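Long-range contacts in ornithine carbamoyltransferase (Giardia intestinalis, PDB 3GRF), which probably interconverts ornithine plus carbamoyl phosphate and citrulline plus phosphate, in the parasite's arginine degradation pathway: residues D131-F142 and N173-C182; G158-Y166 and C182-H190. All blocks are in the same frame, centred on the assembly; numbering follows the deposited sequence.

Interaction 1 (D131-F142 and N173-C182); sequences DFGHPLQMVCDF and NVTYDLMRGC
Arg180 leaves its helix with CG anti to the carbonyl carbon (chi1 -66°) and then runs extended from CG to NE, which carries its guanidinium to Phe132. Phe132 CG lies anti to its backbone N, beside its own carbonyl carbon. One residue thus offers Arg180 both a ring face and a carbonyl oxygen. Arg180 NH2 sits over the centre of the Phe132 ring, 3.2 Å above its plane, and Arg180 CZ lies 4.5 Å from the ring centroid, a cation-pi contact. The ring and guanidinium planes are 57° apart. Arg180 NH1 and NH2 both donate end-on to Phe132 O, which lies in the guanidinium plane; Arg180 NH1 lies 2.9 Å from Phe132 O. Arg180 NH1 also forms a salt bridge with Asp177 OD1, and Arg180 NE pairs with Glu208 of helix 203-216.

Asp177 OD2 accepts from His134 N at 2.6 Å, from above the carboxylate plane, while Asp177 OD1 also takes a bond from Ile13 N. His134 is the N-cap of helix 135-151, so the carboxylate of one helix grips the start of the other. This joins the carbamoyl phosphate-binding region to the ornithine-binding region, the two halves of the transcarbamoylase fold. The axes of 135-142 and 173-182 approach to 9.6 Å and cross at -52°.

Further along, the packing is apolar. Met138 is bent at chi2 and chi3; its SD packs against Leu178 CD1, and its CG rests on Asp177 CB. Phe142 turns its CE1 to Gly181 CA at 3.6 Å. Phe142 CZ reaches Leu178 CD1 at 3.8 Å. The bare backbone of Gly181 lets the ring come this close.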
# COMPACT_ATOMS: atom_id res chain seq x y z
N ASP A 131 -22.03 2.52 11.54
CA ASP A 131 -23.05 3.24 12.31
C ASP A 131 -23.57 2.53 13.56
O ASP A 131 -24.51 3.01 14.20
CB ASP A 131 -24.21 3.70 11.41
CG ASP A 131 -24.93 2.55 10.72
OD1 ASP A 131 -25.87 2.89 9.96
OD2 ASP A 131 -24.57 1.36 10.92
N PHE A 132 -22.94 1.41 13.93
CA PHE A 132 -23.42 0.60 15.07
C PHE A 132 -22.33 0.27 16.12
O PHE A 132 -22.65 0.04 17.28
CB PHE A 132 -24.09 -0.68 14.56
CG PHE A 132 -25.04 -1.32 15.54
CD1 PHE A 132 -26.08 -0.60 16.09
CD2 PHE A 132 -24.91 -2.68 15.86
CE1 PHE A 132 -26.97 -1.20 16.99
CE2 PHE A 132 -25.79 -3.30 16.75
CZ PHE A 132 -26.83 -2.55 17.31
N GLY A 133 -21.06 0.26 15.71
CA GLY A 133 -19.94 0.10 16.66
C GLY A 133 -18.56 0.58 16.23
O GLY A 133 -18.40 1.13 15.16
N HIS A 134 -17.55 0.34 17.07
CA HIS A 134 -16.16 0.67 16.79
C HIS A 134 -15.24 -0.04 17.78
O HIS A 134 -14.60 0.61 18.60
CB HIS A 134 -15.92 2.20 16.86
CG HIS A 134 -14.65 2.64 16.19
ND1 HIS A 134 -14.19 3.95 16.20
CD2 HIS A 134 -13.72 1.93 15.52
CE1 HIS A 134 -13.05 4.02 15.56
NE2 HIS A 134 -12.74 2.81 15.12
N PRO A 135 -15.19 -1.38 17.68
CA PRO A 135 -14.58 -2.26 18.67
C PRO A 135 -13.08 -2.13 18.76
O PRO A 135 -12.51 -2.42 19.82
CB PRO A 135 -15.00 -3.67 18.22
CG PRO A 135 -15.37 -3.54 16.74
CD PRO A 135 -15.77 -2.11 16.53
N LEU A 136 -12.43 -1.72 17.66
CA LEU A 136 -10.98 -1.44 17.67
C LEU A 136 -10.64 -0.26 18.57
O LEU A 136 -9.62 -0.24 19.28
CB LEU A 136 -10.48 -1.15 16.25
CG LEU A 136 -10.45 -2.32 15.26
CD1 LEU A 136 -10.18 -1.80 13.81
CD2 LEU A 136 -9.41 -3.30 15.68
N GLN A 137 -11.51 0.74 18.53
CA GLN A 137 -11.44 1.89 19.43
C GLN A 137 -11.75 1.41 20.84
O GLN A 137 -11.16 1.90 21.79
CB GLN A 137 -12.51 2.94 19.02
CG GLN A 137 -12.41 4.34 19.74
CD GLN A 137 -11.11 5.08 19.46
OE1 GLN A 137 -10.84 5.41 18.34
NE2 GLN A 137 -10.27 5.27 20.47
N MET A 138 -12.67 0.44 20.99
CA MET A 138 -13.07 0.05 22.35
C MET A 138 -11.90 -0.60 23.05
O MET A 138 -11.58 -0.22 24.15
CB MET A 138 -14.33 -0.85 22.41
CG MET A 138 -15.60 -0.17 21.97
SD MET A 138 -16.01 1.39 22.81
CE MET A 138 -15.18 2.57 21.79
N VAL A 139 -11.23 -1.54 22.39
CA VAL A 139 -10.04 -2.15 23.02
C VAL A 139 -8.97 -1.07 23.35
O VAL A 139 -8.25 -1.18 24.34
CB VAL A 139 -9.38 -3.21 22.14
CG1 VAL A 139 -8.23 -3.93 22.92
CG2 VAL A 139 -10.41 -4.18 21.64
N CYS A 140 -8.91 -0.03 22.51
CA CYS A 140 -7.98 1.08 22.67
C CYS A 140 -8.25 1.84 23.93
O CYS A 140 -7.38 2.01 24.78
CB CYS A 140 -8.15 2.06 21.51
SG CYS A 140 -6.96 3.43 21.66
N ASP A 141 -9.48 2.31 24.05
CA ASP A 141 -9.92 3.13 25.18
C ASP A 141 -9.89 2.44 26.54
O ASP A 141 -9.33 2.96 27.50
CB ASP A 141 -11.32 3.63 24.87
CG ASP A 141 -11.34 4.53 23.65
OD1 ASP A 141 -12.42 4.75 23.04
OD2 ASP A 141 -10.25 5.03 23.31
N PHE A 142 -10.44 1.24 26.64
CA PHE A 142 -10.37 0.55 27.93
C PHE A 142 -8.95 0.17 28.31
O PHE A 142 -8.57 0.25 29.48
CB PHE A 142 -11.35 -0.61 27.97
CG PHE A 142 -12.76 -0.17 27.85
CD1 PHE A 142 -13.46 -0.37 26.65
CD2 PHE A 142 -13.38 0.52 28.89
CE1 PHE A 142 -14.75 0.05 26.53
CE2 PHE A 142 -14.72 0.94 28.78
CZ PHE A 142 -15.38 0.71 27.58
N ASN A 173 -22.63 5.44 17.32
CA ASN A 173 -21.99 4.13 17.30
C ASN A 173 -20.85 3.99 18.31
O ASN A 173 -20.60 2.89 18.82
CB ASN A 173 -21.50 3.84 15.88
CG ASN A 173 -20.28 4.64 15.49
OD1 ASN A 173 -20.33 5.86 15.38
ND2 ASN A 173 -19.17 3.94 15.29
N VAL A 174 -20.17 5.10 18.58
CA VAL A 174 -19.08 5.14 19.56
C VAL A 174 -19.65 5.01 20.98
O VAL A 174 -19.14 4.24 21.78
CB VAL A 174 -18.10 6.37 19.33
CG1 VAL A 174 -17.40 6.83 20.63
CG2 VAL A 174 -17.03 6.04 18.25
N THR A 175 -20.73 5.75 21.29
CA THR A 175 -21.44 5.67 22.56
C THR A 175 -22.02 4.27 22.78
O THR A 175 -21.82 3.71 23.85
CB THR A 175 -22.58 6.70 22.63
OG1 THR A 175 -22.11 7.95 22.11
CG2 THR A 175 -23.08 6.89 24.06
N TYR A 176 -22.68 3.71 21.75
CA TYR A 176 -23.14 2.31 21.77
C TYR A 176 -22.06 1.36 22.19
O TYR A 176 -22.25 0.54 23.08
CB TYR A 176 -23.65 1.88 20.39
CG TYR A 176 -24.87 2.67 19.93
CD1 TYR A 176 -25.38 2.51 18.66
CD2 TYR A 176 -25.49 3.62 20.78
CE1 TYR A 176 -26.49 3.26 18.21
CE2 TYR A 176 -26.63 4.38 20.35
CZ TYR A 176 -27.11 4.18 19.07
OH TYR A 176 -28.21 4.92 18.64
N ASP A 177 -20.91 1.45 21.54
CA ASP A 177 -19.87 0.46 21.84
C ASP A 177 -19.19 0.71 23.21
O ASP A 177 -18.72 -0.24 23.84
CB ASP A 177 -18.85 0.39 20.67
CG ASP A 177 -18.68 -1.01 20.09
OD1 ASP A 177 -19.38 -1.97 20.47
OD2 ASP A 177 -17.80 -1.16 19.24
N LEU A 178 -19.14 1.99 23.70
CA LEU A 178 -18.60 2.32 25.06
C LEU A 178 -19.55 1.72 26.11
O LEU A 178 -19.09 1.11 27.08
CB LEU A 178 -18.49 3.84 25.26
CG LEU A 178 -17.12 4.55 25.37
CD1 LEU A 178 -15.96 3.56 25.20
CD2 LEU A 178 -17.00 5.67 24.33
N MET A 179 -20.86 1.91 25.92
CA MET A 179 -21.85 1.33 26.82
C MET A 179 -21.66 -0.18 26.91
O MET A 179 -21.67 -0.75 28.01
CB MET A 179 -23.26 1.64 26.33
CG MET A 179 -23.64 3.15 26.41
SD MET A 179 -25.09 3.51 25.36
CE MET A 179 -26.36 2.55 26.17
N ARG A 180 -21.50 -0.84 25.75
CA ARG A 180 -21.22 -2.30 25.73
C ARG A 180 -19.92 -2.67 26.46
O ARG A 180 -19.89 -3.69 27.16
CB ARG A 180 -21.19 -2.86 24.30
CG ARG A 180 -22.53 -2.84 23.49
CD ARG A 180 -22.26 -3.11 22.00
NE ARG A 180 -23.38 -2.68 21.11
CZ ARG A 180 -23.25 -1.93 20.00
NH1 ARG A 180 -22.06 -1.48 19.64
NH2 ARG A 180 -24.31 -1.60 19.27
N GLY A 181 -18.84 -1.91 26.26
CA GLY A 181 -17.55 -2.21 26.92
C GLY A 181 -17.71 -2.11 28.44
O GLY A 181 -17.29 -2.99 29.17
N CYS A 182 -18.36 -1.04 28.90
CA CYS A 182 -18.63 -0.81 30.30
C CYS A 182 -19.47 -1.97 30.85
O CYS A 182 -19.17 -2.50 31.89
CB CYS A 182 -19.45 0.46 30.51
SG CYS A 182 -18.65 2.04 30.43

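Interaction 2 (G158-Y166 and C182-H190)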
# COMPACT_ATOMS: atom_id res chain seq x y z
N GLY A 158 -9.78 -2.51 39.91
CA GLY A 158 -9.90 -2.82 38.51
C GLY A 158 -10.79 -1.81 37.80
O GLY A 158 -10.85 -0.67 38.23
N PHE A 159 -11.46 -2.25 36.74
CA PHE A 159 -12.47 -1.44 36.03
C PHE A 159 -13.71 -1.21 36.90
O PHE A 159 -14.43 -0.22 36.75
CB PHE A 159 -12.88 -2.10 34.71
CG PHE A 159 -11.79 -2.11 33.66
CD1 PHE A 159 -11.14 -3.29 33.32
CD2 PHE A 159 -11.44 -0.93 32.97
CE1 PHE A 159 -10.13 -3.30 32.35
CE2 PHE A 159 -10.43 -0.94 32.01
CZ PHE A 159 -9.78 -2.12 31.71
N LYS A 160 -13.95 -2.13 37.83
CA LYS A 160 -15.14 -2.08 38.67
C LYS A 160 -15.37 -0.73 39.35
O LYS A 160 -16.51 -0.30 39.44
CB LYS A 160 -15.10 -3.19 39.71
CG LYS A 160 -14.80 -4.55 39.12
CD LYS A 160 -16.04 -5.11 38.52
CE LYS A 160 -15.71 -6.11 37.42
NZ LYS A 160 -14.85 -7.26 37.84
N GLY A 161 -14.29 -0.09 39.81
CA GLY A 161 -14.34 1.16 40.58
C GLY A 161 -14.29 2.43 39.75
O GLY A 161 -14.51 3.53 40.26
N ILE A 162 -13.98 2.29 38.46
CA ILE A 162 -13.82 3.45 37.58
C ILE A 162 -15.19 3.83 37.08
O ILE A 162 -15.79 3.08 36.31
CB ILE A 162 -12.90 3.18 36.34
CG1 ILE A 162 -11.55 2.63 36.77
CG2 ILE A 162 -12.59 4.51 35.62
CD1 ILE A 162 -10.94 3.43 37.91
N LYS A 163 -15.69 4.97 37.53
CA LYS A 163 -16.99 5.48 37.05
C LYS A 163 -16.74 6.20 35.72
O LYS A 163 -15.84 7.01 35.64
CB LYS A 163 -17.63 6.43 38.06
CG LYS A 163 -18.07 5.81 39.41
CD LYS A 163 -17.06 6.18 40.50
CE LYS A 163 -17.70 6.25 41.86
NZ LYS A 163 -17.93 7.70 42.18
N PHE A 164 -17.53 5.89 34.68
CA PHE A 164 -17.28 6.36 33.32
C PHE A 164 -18.46 7.26 32.90
O PHE A 164 -19.62 6.95 33.18
CB PHE A 164 -17.10 5.17 32.38
CG PHE A 164 -16.90 5.56 30.91
CD1 PHE A 164 -15.63 5.69 30.38
CD2 PHE A 164 -18.01 5.82 30.08
CE1 PHE A 164 -15.45 6.05 29.05
CE2 PHE A 164 -17.84 6.16 28.78
CZ PHE A 164 -16.57 6.31 28.26
N ALA A 165 -18.19 8.40 32.26
CA ALA A 165 -19.31 9.14 31.64
C ALA A 165 -19.07 9.54 30.18
O ALA A 165 -17.97 9.97 29.86
CB ALA A 165 -19.66 10.40 32.47
N TYR A 166 -20.09 9.38 29.32
CA TYR A 166 -20.04 9.78 27.93
C TYR A 166 -20.90 11.05 27.86
O TYR A 166 -21.98 11.06 28.44
CB TYR A 166 -20.60 8.72 26.94
CG TYR A 166 -20.57 9.32 25.56
CD1 TYR A 166 -21.68 10.03 25.04
CD2 TYR A 166 -19.41 9.28 24.82
CE1 TYR A 166 -21.58 10.67 23.80
CE2 TYR A 166 -19.31 9.90 23.58
CZ TYR A 166 -20.40 10.61 23.09
OH TYR A 166 -20.31 11.23 21.87
N CYS A 182 -18.36 -1.04 28.90
CA CYS A 182 -18.63 -0.81 30.30
C CYS A 182 -19.47 -1.97 30.85
O CYS A 182 -19.17 -2.50 31.89
CB CYS A 182 -19.45 0.46 30.51
SG CYS A 182 -18.65 2.04 30.43
N ALA A 183 -20.57 -2.31 30.20
CA ALA A 183 -21.42 -3.39 30.69
C ALA A 183 -20.61 -4.67 30.89
O ALA A 183 -20.77 -5.35 31.88
CB ALA A 183 -22.49 -3.65 29.71
N LEU A 184 -19.78 -4.98 29.88
CA LEU A 184 -18.91 -6.16 29.78
C LEU A 184 -17.91 -6.17 30.94
O LEU A 184 -17.66 -7.21 31.55
CB LEU A 184 -18.13 -6.13 28.43
CG LEU A 184 -18.18 -7.31 27.43
CD1 LEU A 184 -19.44 -8.14 27.61
CD2 LEU A 184 -18.08 -6.80 26.00
N LEU A 185 -17.36 -4.97 31.21
CA LEU A 185 -16.32 -4.81 32.23
C LEU A 185 -16.86 -4.50 33.63
O LEU A 185 -16.11 -4.54 34.60
CB LEU A 185 -15.25 -3.79 31.77
CG LEU A 185 -14.39 -4.26 30.58
CD1 LEU A 185 -13.62 -3.08 30.04
CD2 LEU A 185 -13.33 -5.38 30.97
N GLY A 186 -18.17 -4.23 33.74
CA GLY A 186 -18.81 -4.07 35.03
C GLY A 186 -18.62 -2.68 35.59
O GLY A 186 -18.51 -2.48 36.81
N MET A 187 -18.61 -1.70 34.69
CA MET A 187 -18.46 -0.31 35.06
C MET A 187 -19.80 0.38 35.16
O MET A 187 -20.77 0.06 34.45
CB MET A 187 -17.57 0.42 34.03
CG MET A 187 -16.14 -0.07 34.02
SD MET A 187 -15.15 0.25 32.57
CE MET A 187 -14.84 2.01 32.86
N GLU A 188 -19.83 1.35 36.06
CA GLU A 188 -20.90 2.32 36.09
C GLU A 188 -20.71 3.26 34.88
O GLU A 188 -19.69 3.93 34.73
CB GLU A 188 -20.88 3.07 37.42
CG GLU A 188 -21.86 4.18 37.48
CD GLU A 188 -22.87 3.99 38.57
OE1 GLU A 188 -23.29 2.82 38.77
OE2 GLU A 188 -23.26 5.01 39.20
N CYS A 189 -21.65 3.22 33.96
CA CYS A 189 -21.51 4.04 32.75
C CYS A 189 -22.65 5.08 32.84
O CYS A 189 -23.80 4.70 33.00
CB CYS A 189 -21.62 3.15 31.51
SG CYS A 189 -20.33 3.25 30.16
N HIS A 190 -22.34 6.37 32.73
CA HIS A 190 -23.41 7.42 32.70
C HIS A 190 -23.44 7.99 31.28
O HIS A 190 -22.41 8.43 30.77
CB HIS A 190 -23.09 8.59 33.63
CG HIS A 190 -23.07 8.26 35.09
ND1 HIS A 190 -23.18 6.98 35.58
CD2 HIS A 190 -22.96 9.08 36.17
CE1 HIS A 190 -23.12 7.02 36.90
NE2 HIS A 190 -22.98 8.28 37.28
O HOH W 1 -17.35 1.66 37.62
O HOH W 2 -19.05 -1.33 39.22
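Phe164 projects its ring across the disulfide between Cys182 and Cys189. With chi1 at 177°, CG lies beside the carbonyl carbon, and the ring meets both sulfurs obliquely. Its CD2 is 3.5 Å from Cys189 SG and 3.8 Å from Cys182 SG. The disulfide ties helix 173-185 to strand 188-192, and Phe164 comes from strand 164-167. All three elements of this beta-alpha-beta unit therefore meet at one cluster.

The second aromatic, Phe159, lies before the strand. Leu185 CD1 sits over the centre of its ring, 4.0 Å from the centroid, in a CH-pi contact. Met187 SD approaches the same ring obliquely, a Met-aromatic contact. The Met187 chain bends at chi3, and its CE reaches Phe164 CB at 3.9 Å. Met187 thus bridges the two phenylalanines. Between Leu185 and Met187, Gly186 has positive phi and ends the helix in a Schellman motif, with Met187 N bonded to Cys182 O.

The strands run parallel, with Phe164 paired to Cys189 and Ala165 to His190. Phe164 N donates to Glu188 O at 2.9 Å. His190 N donates to Phe164 O, and Tyr166 N to His190 O. Before the strands pair, a water takes over: it donates to Lys160 O and accepts from Glu188 N.

The 2.1 Å bond from Cys182 SG to Cys189 SG fixes the helix end relative to the strand, across the tight Schellman turn. Phe164 therefore packs against a sulfur pair that is held in place covalently.

How the interactions relate
From the N terminus, the chain first passes through 131-142, which enters helix 135-151, and then through 158-166, which enters strand 164-167. Helix 173-185 follows and returns to 131-142, closing the loop of interaction 1. Strand 188-192 then pairs with strand 164-167 and closes interaction 2. The segments alternate, so the two loops cross. Cys182 belongs to both contacts. Interaction 1 ties the two substrate-binding halves together; interaction 2 pairs the neighbouring strands 164-167 and 188-192 of the five-stranded parallel sheet and packs the connecting helix end against them. Their centres lie about 13 Å apart, and they touch where Leu178 packs on Phe164 and Phe142 on Leu185.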